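Local coordinates for protein probable ss-1,3-N-acetylglucosaminyltransferase (Staphylococcus aureus subsp. aureus N315, PDB 6HNQ) that is probably a glycosyltransferase of family 2, with a GT-A-type catalytic domain followed by a TarS-type linker domain, at residues Asn186-Lys191 with Ile204-Asn209. Sequence-based numbering, arbitrary orientation.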
loop_
_atom_site.group_PDB
_atom_site.type_symbol
_atom_site.label_atom_id
_atom_site.label_comp_id
_atom_site.label_asym_id
_atom_site.label_seq_id
_atom_site.Cartn_x
_atom_site.Cartn_y
_atom_site.Cartn_z
ATOM N N ASN A 186 29.428 -26.900 -24.953
ATOM C CA ASN A 186 28.269 -25.973 -25.004
ATOM C C ASN A 186 28.753 -24.555 -25.332
ATOM O O ASN A 186 27.916 -23.649 -25.381
ATOM C CB ASN A 186 27.459 -26.063 -23.704
ATOM C CG ASN A 186 26.883 -27.453 -23.514
ATOM O OD1 ASN A 186 26.003 -27.860 -24.246
ATOM N ND2 ASN A 186 27.347 -28.187 -22.523
ATOM N N LYS A 187 30.053 -24.368 -25.540
ATOM C CA LYS A 187 30.647 -23.061 -25.940
ATOM C C LYS A 187 30.163 -21.984 -24.960
ATOM O O LYS A 187 29.668 -20.939 -25.414
ATOM C CB LYS A 187 30.278 -22.718 -27.387
ATOM C CG LYS A 187 30.604 -23.807 -28.404
ATOM C CD LYS A 187 30.069 -23.560 -29.783
ATOM C CE LYS A 187 30.178 -24.783 -30.674
ATOM N N ILE A 188 30.314 -22.238 -23.659
ATOM C CA ILE A 188 29.907 -21.292 -22.584
ATOM C C ILE A 188 31.042 -20.291 -22.394
ATOM O O ILE A 188 32.158 -20.716 -22.061
ATOM C CB ILE A 188 29.572 -22.039 -21.277
ATOM C CG1 ILE A 188 28.585 -23.193 -21.507
ATOM C CG2 ILE A 188 29.075 -21.059 -20.225
ATOM C CD1 ILE A 188 28.176 -23.903 -20.236
ATOM N N LYS A 189 30.754 -19.016 -22.616
ATOM C CA LYS A 189 31.700 -17.884 -22.444
ATOM C C LYS A 189 31.046 -16.859 -21.520
ATOM O O LYS A 189 29.807 -16.774 -21.522
ATOM C CB LYS A 189 32.020 -17.227 -23.793
ATOM C CG LYS A 189 32.558 -18.143 -24.882
ATOM C CD LYS A 189 32.897 -17.357 -26.152
ATOM C CE LYS A 189 33.640 -18.160 -27.201
ATOM N NZ LYS A 189 32.719 -18.992 -28.012
ATOM N N PHE A 190 31.845 -16.087 -20.790
ATOM C CA PHE A 190 31.355 -14.915 -20.032
ATOM C C PHE A 190 30.928 -13.857 -21.052
ATOM O O PHE A 190 31.659 -13.643 -22.040
ATOM C CB PHE A 190 32.432 -14.394 -19.077
ATOM C CG PHE A 190 32.772 -15.353 -17.965
ATOM C CD1 PHE A 190 33.733 -16.334 -18.140
ATOM C CD2 PHE A 190 32.121 -15.280 -16.742
ATOM C CE1 PHE A 190 34.040 -17.210 -17.111
ATOM C CE2 PHE A 190 32.433 -16.160 -15.714
ATOM C CZ PHE A 190 33.387 -17.120 -15.907
ATOM N N LYS A 191 29.763 -13.241 -20.850
ATOM C CA LYS A 191 29.273 -12.181 -21.773
ATOM C C LYS A 191 29.767 -10.825 -21.275
ATOM O O LYS A 191 30.190 -10.743 -20.092
ATOM C CB LYS A 191 27.753 -12.168 -21.934
ATOM C CG LYS A 191 27.091 -13.498 -22.275
ATOM C CD LYS A 191 27.637 -14.217 -23.495
ATOM C CE LYS A 191 26.841 -15.455 -23.826
ATOM N NZ LYS A 191 27.711 -16.470 -24.469
ATOM N N ILE A 204 24.546 -20.054 -14.377
ATOM C CA ILE A 204 23.184 -20.509 -14.791
ATOM C C ILE A 204 23.327 -21.299 -16.093
ATOM O O ILE A 204 22.760 -22.386 -16.166
ATOM C CB ILE A 204 22.191 -19.339 -14.917
ATOM C CG1 ILE A 204 21.855 -18.718 -13.554
ATOM C CG2 ILE A 204 20.943 -19.788 -15.652
ATOM C CD1 ILE A 204 20.860 -19.471 -12.763
ATOM N N GLU A 205 24.056 -20.778 -17.076
ATOM C CA GLU A 205 24.238 -21.473 -18.384
ATOM C C GLU A 205 24.854 -22.844 -18.102
ATOM O O GLU A 205 24.418 -23.835 -18.691
ATOM C CB GLU A 205 25.065 -20.631 -19.356
ATOM C CG GLU A 205 24.223 -19.603 -20.090
ATOM C CD GLU A 205 24.946 -18.638 -21.022
ATOM O OE1 GLU A 205 26.106 -18.305 -20.761
ATOM O OE2 GLU A 205 24.324 -18.191 -22.002
ATOM N N PHE A 206 25.804 -22.907 -17.185
ATOM C CA PHE A 206 26.511 -24.158 -16.844
ATOM C C PHE A 206 25.529 -25.136 -16.185
ATOM O O PHE A 206 25.509 -26.320 -16.570
ATOM C CB PHE A 206 27.706 -23.873 -15.933
ATOM C CG PHE A 206 28.595 -25.069 -15.772
ATOM C CD1 PHE A 206 28.283 -26.055 -14.847
ATOM C CD2 PHE A 206 29.705 -25.242 -16.582
ATOM C CE1 PHE A 206 29.088 -27.178 -14.716
ATOM C CE2 PHE A 206 30.510 -26.356 -16.438
ATOM C CZ PHE A 206 30.195 -27.323 -15.507
ATOM N N LEU A 207 24.771 -24.661 -15.189
ATOM C CA LEU A 207 23.790 -25.474 -14.436
ATOM C C LEU A 207 22.751 -26.041 -15.412
ATOM O O LEU A 207 22.395 -27.218 -15.275
ATOM C CB LEU A 207 23.104 -24.612 -13.379
ATOM C CG LEU A 207 23.931 -24.334 -12.131
ATOM C CD1 LEU A 207 23.259 -23.254 -11.281
ATOM C CD2 LEU A 207 24.167 -25.611 -11.327
ATOM N N MET A 208 22.303 -25.242 -16.375
ATOM C CA MET A 208 21.250 -25.648 -17.328
ATOM C C MET A 208 21.819 -26.607 -18.382
ATOM O O MET A 208 21.009 -27.169 -19.157
ATOM C CB MET A 208 20.625 -24.427 -18.009
ATOM C CG MET A 208 19.861 -23.518 -17.052
ATOM S SD MET A 208 18.511 -24.354 -16.147
ATOM C CE MET A 208 19.343 -24.687 -14.602
ATOM N N ASN A 209 23.131 -26.847 -18.402
ATOM C CA ASN A 209 23.765 -27.747 -19.403
ATOM C C ASN A 209 24.504 -28.887 -18.699
ATOM O O ASN A 209 25.281 -29.570 -19.373
ATOM C CB ASN A 209 24.667 -26.980 -20.371
ATOM C CG ASN A 209 23.866 -26.152 -21.352
ATOM O OD1 ASN A 209 23.479 -26.622 -22.416
ATOM N ND2 ASN A 209 23.560 -24.925 -20.987
#
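Ile188 packs against one side of helix 198-207 at Glu205 and Phe206. Its CD1 reaches the helix backbone, 3.8 Å from Phe206 CA. The extended outer torsion (chi2 -177°) carries CD1 there. Ile188 CD1 also lies 4.2 Å from Phe206 CD2 and meets the ring obliquely. Ile188 CG2 lies 4.1 Å from Glu205 CB. The Ile188 and Glu205 side chains run past each other in opposite directions.

The Lys191 side chain crosses that of Glu205 at about a right angle, with Lys191 CE 4.1 Å from Glu205 OE2. Lys191 NZ stays 4.4 Å from Glu205 OE1, beyond a salt bridge, so any attraction is probably loose.

Asn186 and Asn209 meet at the other end through their amides, whose planes are 43° apart. Asn186 OD1 and Asn209 OD1 are 3.4 Å apart; both are acceptors, so no bond joins them. Each amide is instead hydrogen-bonded to a carbonyl four residues earlier. Asn209 ND2 gives a nearly straight hydrogen bond (175°) to Glu205 O at 2.7 Å, and Asn186 ND2 is hydrogen-bonded to Val182 O. A Schellman motif at Lys187 ends helix 180-185 and turns the chain into the loop.

The contact joins the loop after helix 180-185 to the C-terminal part of helix 198-207 and the turn that follows it. Phe206 meets Phe178 of strand 177-179 edge-to-face, Phe190 packs on helix 91-100, and Glu205 touches Ala254 of helix 242-256.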